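Local coordinates for protein succinylglutamate desuccinylase (Vibrio parahaemolyticus, PDB 2BCO) that probably hydrolyses N-succinylglutamate to succinate and glutamate, the last step of arginine breakdown by the AST pathway, as a zinc-dependent enzyme, at residues S9-V17 against F93-L102; G64-L72 against V223-L234. One frame throughout, in Å; residues are numbered along the deposited sequence.

Contact 1. Residues S9-V17 against F93-L102; sequences SFLTDTLDV and FIIAHPESTL
Ile-95, at the end of strand 93-95, pushes its side chain against helix 10-15 and touches Phe-10, Leu-11 and Thr-14, three residues on one side of the helix. Its CB lies 4.0 Å from Thr-14 CG2, and the CG2 branch comes nearer still to that same methyl. The other branch runs extended beyond CG1, which sits beside Phe-10 CE2. At the tip, CD1 stands over one face of the Phe-10 ring, 3.9 Å from its centroid and displaced toward the rim, a CH-pi contact. The same Ile-95 methyl also meets Leu-11 CD1. Thr-14 OG1 lies 3.5 Å from Ile-95 CD1. With CG anti to the backbone N (chi1 -177°), Phe-10 drops its ring toward the strand, and CE2 also reaches Phe-93 CB.

Strand 90-95 belongs to the central sheet of the zinc-dependent catalytic domain, pairing with strands 41-45 and 55-60, and helix 10-15 packs against it from the N-terminal part of the chain. The hydroxyl of Thr-14 is turned back to its own helix and donates to Phe-10 O (OG1 to O 2.6 Å), which also accepts the backbone N-H of Thr-14 from the opposite face of the carbonyl plane. Thr-14 CG2, anti to the backbone N, meets Pro-98 CB at 3.6 Å. Past the strand, helix 98-102 runs nearly perpendicular to helix 10-15, at 87°. Here Leu-15 and Leu-102 run alongside one another, pointing opposite ways, with Leu-102 CD2 lying 3.6 Å from Leu-15 O.

Contact 2. Residues G64-L72 against V223-L234; sequences GDETAPMEL and VARIGENALDRL. With ZN (zinc ion), chain C.
Thr-67 and Asn-229 meet at the polar centre of this contact. The Thr-67 hydroxyl occupies the crowded position between backbone N and carbonyl carbon (chi1 74°), from which OG1 donates to Ala-224 O at 2.6 Å and accepts from Asn-229 ND2 at 2.7 Å. That second bond is nearly straight (167°) and lies in the Asn-229 amide plane. The same ND2 gives a longer bond, 3.1 Å, to Glu-71 OE1, which receives it on its anti lone pair; carboxylate and amide planes are turned 50° apart. Gly-227 N also donates to Glu-71 OE1, at 2.8 Å and from above the carboxylate plane. Two bonds therefore grip this oxygen, one from the type II turn Arg-225 to Glu-228, while the amide is held through both of its N-H groups. The OD1 of Asn-229 accepts from a water that also receives the N-H of Ala-68.

Apolar contacts flank these bonds. Ile-226 keeps CG1 beside the backbone N and lays it against Thr-67 CB; further out, its CD1 meets CE of selenomethionine Met-70, whose bent end brings the methyl round. Leu-234 CD1 touches both Ala-68 CB, at 3.7 Å, and Leu-72 CD1.

Glu-66 points its extended chain the other way and chelates the zinc ion through OE1 and OE2, in a site completed by His-63, His-155 and a water; OE1 also accepts from Cys-156 N. Its CG packs on Val-223 CG1. The loop 223-234, joining strand 214-220 to helix 235-245, thus lies against the first turn of helix 68-81, with strand 149-157 in contact with Ala-68 and Pro-69 and helix 10-15 against Ile-226.

In the fold
From the N terminus, helix 10-15 comes first, and contact 1 closes a loop when the chain reaches strand 90-95 and helix 98-102. Inside that loop lies 64-72, the first half of contact 2, whose partner 223-234 does not follow until about 150 residues later; the two loops therefore cross. Contact 1 ties the N-terminal helix to the sheet of the catalytic domain, whereas contact 2 joins the start of helix 68-81, beside the zinc site, to a late loop of that domain. They touch directly: Leu-11 and Thr-101 pack on Met-70, Leu-15 on Ile-226, and Thr-101 OG1 probably hydrogen-bonds to Gly-64 O at 3.2 Å.

Contact 1. Residues S9-V17 against F93-L102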
loop_
_atom_site.group_PDB
_atom_site.type_symbol
_atom_site.label_atom_id
_atom_site.label_comp_id
_atom_site.label_asym_id
_atom_site.label_seq_id
_atom_site.Cartn_x
_atom_site.Cartn_y
_atom_site.Cartn_z
ATOM N N SER A 9 19.312 -9.708 -9.764
ATOM C CA SER A 9 18.234 -9.760 -8.774
ATOM C C SER A 9 16.933 -9.242 -9.381
ATOM O O SER A 9 16.928 -8.638 -10.458
ATOM C CB SER A 9 18.583 -8.929 -7.535
ATOM O OG SER A 9 18.490 -7.543 -7.807
ATOM N N PHE A 10 15.824 -9.475 -8.687
ATOM C CA PHE A 10 14.527 -9.030 -9.178
ATOM C C PHE A 10 14.483 -7.511 -9.395
ATOM O O PHE A 10 14.059 -7.036 -10.450
ATOM C CB PHE A 10 13.441 -9.461 -8.193
ATOM C CG PHE A 10 12.038 -9.118 -8.626
ATOM C CD1 PHE A 10 11.612 -9.367 -9.926
ATOM C CD2 PHE A 10 11.129 -8.578 -7.720
ATOM C CE1 PHE A 10 10.300 -9.093 -10.316
ATOM C CE2 PHE A 10 9.816 -8.302 -8.095
ATOM C CZ PHE A 10 9.405 -8.559 -9.398
ATOM N N LEU A 11 14.933 -6.754 -8.403
ATOM C CA LEU A 11 14.923 -5.302 -8.489
ATOM C C LEU A 11 15.974 -4.735 -9.452
ATOM O O LEU A 11 15.713 -3.749 -10.142
ATOM C CB LEU A 11 15.112 -4.694 -7.096
ATOM C CG LEU A 11 15.276 -3.171 -7.006
ATOM C CD1 LEU A 11 14.073 -2.486 -7.614
ATOM C CD2 LEU A 11 15.450 -2.770 -5.553
ATOM N N THR A 12 17.158 -5.336 -9.496
ATOM C CA THR A 12 18.199 -4.842 -10.392
ATOM C C THR A 12 17.844 -5.134 -11.848
ATOM O O THR A 12 17.967 -4.259 -12.702
ATOM C CB THR A 12 19.573 -5.458 -10.061
ATOM O OG1 THR A 12 19.964 -5.055 -8.740
ATOM C CG2 THR A 12 20.625 -4.969 -11.050
ATOM N N ASP A 13 17.399 -6.353 -12.136
ATOM C CA ASP A 13 17.022 -6.683 -13.504
ATOM C C ASP A 13 15.877 -5.780 -13.946
ATOM O O ASP A 13 15.884 -5.256 -15.061
ATOM C CB ASP A 13 16.574 -8.138 -13.626
ATOM C CG ASP A 13 17.733 -9.118 -13.607
ATOM O OD1 ASP A 13 17.558 -10.234 -14.138
ATOM O OD2 ASP A 13 18.808 -8.791 -13.057
ATOM N N THR A 14 14.895 -5.601 -13.067
ATOM C CA THR A 14 13.743 -4.767 -13.379
ATOM C C THR A 14 14.182 -3.358 -13.755
ATOM O O THR A 14 13.613 -2.747 -14.662
ATOM C CB THR A 14 12.759 -4.686 -12.179
ATOM O OG1 THR A 14 12.196 -5.979 -11.927
ATOM C CG2 THR A 14 11.637 -3.724 -12.472
ATOM N N LEU A 15 15.198 -2.850 -13.067
ATOM C CA LEU A 15 15.697 -1.505 -13.328
ATOM C C LEU A 15 16.557 -1.377 -14.585
ATOM O O LEU A 15 16.767 -0.271 -15.075
ATOM C CB LEU A 15 16.465 -0.983 -12.106
ATOM C CG LEU A 15 15.629 -0.113 -11.149
ATOM C CD1 LEU A 15 14.220 -0.671 -11.027
ATOM C CD2 LEU A 15 16.297 -0.034 -9.783
ATOM N N ASP A 16 17.036 -2.501 -15.113
ATOM C CA ASP A 16 17.861 -2.481 -16.319
ATOM C C ASP A 16 17.021 -2.742 -17.563
ATOM O O ASP A 16 16.488 -3.836 -17.749
ATOM C CB ASP A 16 18.983 -3.518 -16.218
ATOM C CG ASP A 16 19.874 -3.534 -17.450
ATOM O OD1 ASP A 16 20.148 -2.447 -18.002
ATOM O OD2 ASP A 16 20.314 -4.628 -17.858
ATOM N N VAL A 17 16.917 -1.732 -18.418
ATOM C CA VAL A 17 16.124 -1.835 -19.637
ATOM C C VAL A 17 16.656 -2.841 -20.656
ATOM O O VAL A 17 15.894 -3.367 -21.469
ATOM C CB VAL A 17 16.005 -0.464 -20.330
ATOM C CG1 VAL A 17 14.984 -0.536 -21.456
ATOM C CG2 VAL A 17 15.611 0.594 -19.317
ATOM N N PHE A 93 4.529 -10.790 -6.900
ATOM C CA PHE A 93 5.365 -9.636 -6.582
ATOM C C PHE A 93 5.389 -8.674 -7.744
ATOM O O PHE A 93 5.639 -9.053 -8.895
ATOM C CB PHE A 93 6.802 -10.057 -6.238
ATOM C CG PHE A 93 6.919 -10.830 -4.943
ATOM C CD1 PHE A 93 6.755 -12.207 -4.920
ATOM C CD2 PHE A 93 7.164 -10.171 -3.745
ATOM C CE1 PHE A 93 6.836 -12.927 -3.714
ATOM C CE2 PHE A 93 7.247 -10.875 -2.531
ATOM C CZ PHE A 93 7.081 -12.259 -2.522
ATOM N N ILE A 94 5.142 -7.413 -7.441
ATOM C CA ILE A 94 5.105 -6.429 -8.487
ATOM C C ILE A 94 5.956 -5.209 -8.190
ATOM O O ILE A 94 5.930 -4.666 -7.082
ATOM C CB ILE A 94 3.639 -5.960 -8.736
ATOM C CG1 ILE A 94 2.771 -7.145 -9.168
ATOM C CG2 ILE A 94 3.601 -4.867 -9.799
ATOM C CD1 ILE A 94 1.305 -6.776 -9.351
ATOM N N ILE A 95 6.745 -4.813 -9.177
ATOM C CA ILE A 95 7.529 -3.593 -9.083
ATOM C C ILE A 95 6.855 -2.814 -10.207
ATOM O O ILE A 95 7.179 -2.988 -11.376
ATOM C CB ILE A 95 9.018 -3.792 -9.432
ATOM C CG1 ILE A 95 9.712 -4.629 -8.363
ATOM C CG2 ILE A 95 9.707 -2.433 -9.550
ATOM C CD1 ILE A 95 11.124 -5.002 -8.725
ATOM N N ALA A 96 5.871 -2.001 -9.851
ATOM C CA ALA A 96 5.150 -1.233 -10.843
ATOM C C ALA A 96 5.954 0.007 -11.185
ATOM O O ALA A 96 6.628 0.561 -10.330
ATOM C CB ALA A 96 3.787 -0.830 -10.294
ATOM N N HIS A 97 5.918 0.425 -12.438
ATOM C CA HIS A 97 6.614 1.654 -12.832
ATOM C C HIS A 97 8.131 1.796 -12.651
ATOM O O HIS A 97 8.605 2.794 -12.103
ATOM C CB HIS A 97 5.954 2.828 -12.130
ATOM C CG HIS A 97 5.756 4.006 -13.011
ATOM N ND1 HIS A 97 6.306 4.086 -14.276
ATOM C CD2 HIS A 97 5.053 5.151 -12.839
ATOM C CE1 HIS A 97 5.947 5.218 -14.839
ATOM N NE2 HIS A 97 5.182 5.887 -13.987
ATOM N N PRO A 98 8.919 0.829 -13.131
ATOM C CA PRO A 98 10.368 0.958 -12.967
ATOM C C PRO A 98 10.969 2.192 -13.667
ATOM O O PRO A 98 12.023 2.691 -13.275
ATOM C CB PRO A 98 10.895 -0.356 -13.538
ATOM C CG PRO A 98 9.861 -0.709 -14.572
ATOM C CD PRO A 98 8.576 -0.407 -13.852
ATOM N N GLU A 99 10.297 2.695 -14.691
ATOM C CA GLU A 99 10.825 3.853 -15.388
ATOM C C GLU A 99 10.869 5.065 -14.465
ATOM O O GLU A 99 11.792 5.872 -14.536
ATOM C CB GLU A 99 9.991 4.167 -16.633
ATOM C CG GLU A 99 10.542 5.318 -17.456
ATOM C CD GLU A 99 9.801 5.510 -18.769
ATOM O OE1 GLU A 99 10.139 6.461 -19.506
ATOM O OE2 GLU A 99 8.885 4.714 -19.067
ATOM N N SER A 100 9.878 5.184 -13.585
ATOM C CA SER A 100 9.826 6.310 -12.661
ATOM C C SER A 100 10.830 6.143 -11.512
ATOM O O SER A 100 11.271 7.123 -10.914
ATOM C CB SER A 100 8.407 6.471 -12.109
ATOM O OG SER A 100 8.284 7.684 -11.387
ATOM N N THR A 101 11.183 4.900 -11.202
ATOM C CA THR A 101 12.149 4.641 -10.145
ATOM C C THR A 101 13.515 5.089 -10.662
ATOM O O THR A 101 14.389 5.477 -9.888
ATOM C CB THR A 101 12.200 3.144 -9.785
ATOM O OG1 THR A 101 10.900 2.707 -9.388
ATOM C CG2 THR A 101 13.169 2.897 -8.643
ATOM N N LEU A 102 13.688 5.049 -11.981
ATOM C CA LEU A 102 14.943 5.469 -12.601
ATOM C C LEU A 102 15.044 6.994 -12.638
ATOM O O LEU A 102 16.114 7.561 -12.426
ATOM C CB LEU A 102 15.048 4.900 -14.018
ATOM C CG LEU A 102 15.249 3.384 -14.106
ATOM C CD1 LEU A 102 15.010 2.926 -15.528
ATOM C CD2 LEU A 102 16.659 3.012 -13.641
#

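Contact 2. Residues G64-L72 against V223-L234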
loop_
_atom_site.group_PDB
_atom_site.type_symbol
_atom_site.label_atom_id
_atom_site.label_comp_id
_atom_site.label_asym_id
_atom_site.label_seq_id
_atom_site.Cartn_x
_atom_site.Cartn_y
_atom_site.Cartn_z
ATOM N N GLY A 64 7.425 5.787 -8.057
ATOM C CA GLY A 64 8.824 5.458 -8.298
ATOM C C GLY A 64 9.872 5.692 -7.231
ATOM O O GLY A 64 10.752 4.848 -7.041
ATOM N N ASP A 65 9.792 6.827 -6.540
ATOM C CA ASP A 65 10.774 7.155 -5.505
ATOM C C ASP A 65 10.613 6.467 -4.140
ATOM O O ASP A 65 11.375 6.742 -3.226
ATOM C CB ASP A 65 10.837 8.681 -5.311
ATOM C CG ASP A 65 9.475 9.300 -5.050
ATOM O OD1 ASP A 65 8.463 8.565 -5.002
ATOM O OD2 ASP A 65 9.408 10.537 -4.895
ATOM N N GLU A 66 9.650 5.567 -3.994
ATOM C CA GLU A 66 9.454 4.887 -2.705
ATOM C C GLU A 66 10.143 3.525 -2.722
ATOM O O GLU A 66 9.508 2.475 -2.815
ATOM C CB GLU A 66 7.949 4.791 -2.429
ATOM C CG GLU A 66 7.372 6.188 -2.194
ATOM C CD GLU A 66 5.871 6.244 -2.270
ATOM O OE1 GLU A 66 5.230 5.186 -2.112
ATOM O OE2 GLU A 66 5.333 7.350 -2.478
ATOM N N THR A 67 11.465 3.576 -2.596
ATOM C CA THR A 67 12.327 2.411 -2.700
ATOM C C THR A 67 12.460 1.378 -1.587
ATOM O O THR A 67 12.664 0.204 -1.885
ATOM C CB THR A 67 13.760 2.869 -3.100
ATOM O OG1 THR A 67 14.401 3.490 -1.976
ATOM C CG2 THR A 67 13.687 3.896 -4.248
ATOM N N ALA A 68 12.369 1.795 -0.325
ATOM C CA ALA A 68 12.510 0.863 0.801
ATOM C C ALA A 68 11.761 -0.468 0.626
ATOM O O ALA A 68 12.349 -1.539 0.771
ATOM C CB ALA A 68 12.084 1.544 2.109
ATOM N N PRO A 69 10.458 -0.424 0.309
ATOM C CA PRO A 69 9.742 -1.693 0.142
ATOM C C PRO A 69 10.292 -2.518 -1.022
ATOM O O PRO A 69 10.265 -3.754 -0.987
ATOM C CB PRO A 69 8.295 -1.254 -0.093
ATOM C CG PRO A 69 8.219 0.059 0.631
ATOM C CD PRO A 69 9.527 0.713 0.239
HETATM N N MSE A 70 10.780 -1.830 -2.050
HETATM C CA MSE A 70 11.341 -2.503 -3.214
HETATM C C MSE A 70 12.552 -3.310 -2.763
HETATM O O MSE A 70 12.751 -4.442 -3.208
HETATM C CB MSE A 70 11.752 -1.476 -4.278
HETATM C CG MSE A 70 10.651 -0.494 -4.652
HETATM SE SE MSE A 70 11.114 0.734 -6.096
HETATM C CE MSE A 70 13.045 0.737 -5.884
ATOM N N GLU A 71 13.354 -2.725 -1.872
ATOM C CA GLU A 71 14.541 -3.396 -1.347
ATOM C C GLU A 71 14.123 -4.611 -0.523
ATOM O O GLU A 71 14.739 -5.671 -0.630
ATOM C CB GLU A 71 15.378 -2.453 -0.463
ATOM C CG GLU A 71 15.945 -1.220 -1.164
ATOM C CD GLU A 71 17.252 -0.730 -0.516
ATOM O OE1 GLU A 71 17.325 0.447 -0.081
ATOM O OE2 GLU A 71 18.207 -1.540 -0.441
ATOM N N LEU A 72 13.077 -4.456 0.294
ATOM C CA LEU A 72 12.588 -5.570 1.121
ATOM C C LEU A 72 12.088 -6.697 0.230
ATOM O O LEU A 72 12.377 -7.868 0.475
ATOM C CB LEU A 72 11.451 -5.118 2.049
ATOM C CG LEU A 72 11.818 -4.068 3.101
ATOM C CD1 LEU A 72 10.637 -3.863 4.040
ATOM C CD2 LEU A 72 13.070 -4.522 3.887
ATOM N N VAL A 223 10.633 8.431 1.779
ATOM C CA VAL A 223 11.316 8.175 0.520
ATOM C C VAL A 223 12.820 8.453 0.630
ATOM O O VAL A 223 13.247 9.390 1.302
ATOM C CB VAL A 223 10.736 9.044 -0.641
ATOM C CG1 VAL A 223 9.219 9.023 -0.597
ATOM C CG2 VAL A 223 11.243 10.459 -0.557
ATOM N N ALA A 224 13.612 7.617 -0.031
ATOM C CA ALA A 224 15.062 7.766 -0.053
ATOM C C ALA A 224 15.556 6.891 -1.180
ATOM O O ALA A 224 14.838 6.000 -1.634
ATOM C CB ALA A 224 15.678 7.327 1.285
ATOM N N ARG A 225 16.778 7.134 -1.639
ATOM C CA ARG A 225 17.324 6.343 -2.732
ATOM C C ARG A 225 17.576 4.910 -2.286
ATOM O O ARG A 225 17.628 4.612 -1.092
ATOM C CB ARG A 225 18.636 6.951 -3.237
ATOM C CG ARG A 225 18.581 8.453 -3.488
ATOM C CD ARG A 225 19.897 8.998 -4.042
ATOM N NE ARG A 225 19.819 10.434 -4.269
ATOM C CZ ARG A 225 20.034 11.358 -3.338
ATOM N NH1 ARG A 225 20.367 11.012 -2.097
ATOM N NH2 ARG A 225 19.872 12.634 -3.637
ATOM N N ILE A 226 17.711 4.024 -3.262
ATOM C CA ILE A 226 18.001 2.632 -3.004
ATOM C C ILE A 226 19.399 2.546 -2.353
ATOM O O ILE A 226 20.342 3.215 -2.797
ATOM C CB ILE A 226 17.984 1.838 -4.331
ATOM C CG1 ILE A 226 16.557 1.809 -4.889
ATOM C CG2 ILE A 226 18.546 0.449 -4.119
ATOM C CD1 ILE A 226 16.389 1.046 -6.213
ATOM N N GLY A 227 19.511 1.730 -1.306
ATOM C CA GLY A 227 20.768 1.569 -0.602
ATOM C C GLY A 227 20.989 2.690 0.396
ATOM O O GLY A 227 22.018 2.744 1.074
ATOM N N GLU A 228 20.017 3.593 0.487
ATOM C CA GLU A 228 20.122 4.724 1.396
ATOM C C GLU A 228 18.888 4.850 2.295
ATOM O O GLU A 228 18.605 5.925 2.822
ATOM C CB GLU A 228 20.342 6.020 0.587
ATOM C CG GLU A 228 21.657 6.036 -0.207
ATOM C CD GLU A 228 21.873 7.310 -1.029
ATOM O OE1 GLU A 228 21.179 8.328 -0.804
ATOM O OE2 GLU A 228 22.766 7.294 -1.903
ATOM N N ASN A 229 18.165 3.747 2.476
ATOM C CA ASN A 229 16.971 3.748 3.322
ATOM C C ASN A 229 17.262 3.356 4.770
ATOM O O ASN A 229 18.276 2.724 5.070
ATOM C CB ASN A 229 15.909 2.789 2.758
ATOM C CG ASN A 229 15.185 3.362 1.550
ATOM O OD1 ASN A 229 14.548 4.411 1.635
ATOM N ND2 ASN A 229 15.282 2.675 0.423
ATOM N N ALA A 230 16.358 3.739 5.664
ATOM C CA ALA A 230 16.482 3.413 7.087
ATOM C C ALA A 230 15.837 2.040 7.291
ATOM O O ALA A 230 14.898 1.890 8.065
ATOM C CB ALA A 230 15.761 4.480 7.926
ATOM N N LEU A 231 16.371 1.044 6.588
ATOM C CA LEU A 231 15.858 -0.328 6.601
ATOM C C LEU A 231 15.591 -1.017 7.937
ATOM O O LEU A 231 14.645 -1.801 8.051
ATOM C CB LEU A 231 16.773 -1.219 5.750
ATOM C CG LEU A 231 16.351 -1.519 4.303
ATOM C CD1 LEU A 231 15.604 -0.350 3.696
ATOM C CD2 LEU A 231 17.582 -1.854 3.476
ATOM N N ASP A 232 16.418 -0.740 8.937
ATOM C CA ASP A 232 16.258 -1.356 10.250
ATOM C C ASP A 232 14.926 -0.984 10.880
ATOM O O ASP A 232 14.345 -1.774 11.616
ATOM C CB ASP A 232 17.426 -0.960 11.162
ATOM C CG ASP A 232 18.737 -1.548 10.690
ATOM O OD1 ASP A 232 18.850 -2.796 10.708
ATOM O OD2 ASP A 232 19.645 -0.780 10.280
ATOM N N ARG A 233 14.439 0.212 10.576
ATOM C CA ARG A 233 13.163 0.659 11.115
ATOM C C ARG A 233 12.004 -0.118 10.491
ATOM O O ARG A 233 10.863 0.040 10.897
ATOM C CB ARG A 233 12.972 2.161 10.861
ATOM C CG ARG A 233 14.126 3.026 11.356
ATOM C CD ARG A 233 13.769 4.511 11.337
ATOM N NE ARG A 233 12.748 4.835 12.331
ATOM C CZ ARG A 233 12.330 6.066 12.608
ATOM N NH1 ARG A 233 12.848 7.112 11.969
ATOM N NH2 ARG A 233 11.386 6.250 13.517
ATOM N N LEU A 234 12.295 -0.963 9.508
ATOM C CA LEU A 234 11.243 -1.749 8.864
ATOM C C LEU A 234 11.391 -3.232 9.173
ATOM O O LEU A 234 10.695 -4.066 8.595
ATOM C CB LEU A 234 11.275 -1.550 7.343
ATOM C CG LEU A 234 10.951 -0.147 6.842
ATOM C CD1 LEU A 234 11.113 -0.102 5.331
ATOM C CD2 LEU A 234 9.521 0.226 7.246
HETATM ZN ZN ZN C . 3.137 6.098 -2.305
HETATM O O HOH W 1 12.347 4.873 0.300
HETATM O O HOH W 2 2.540 7.884 -0.569
#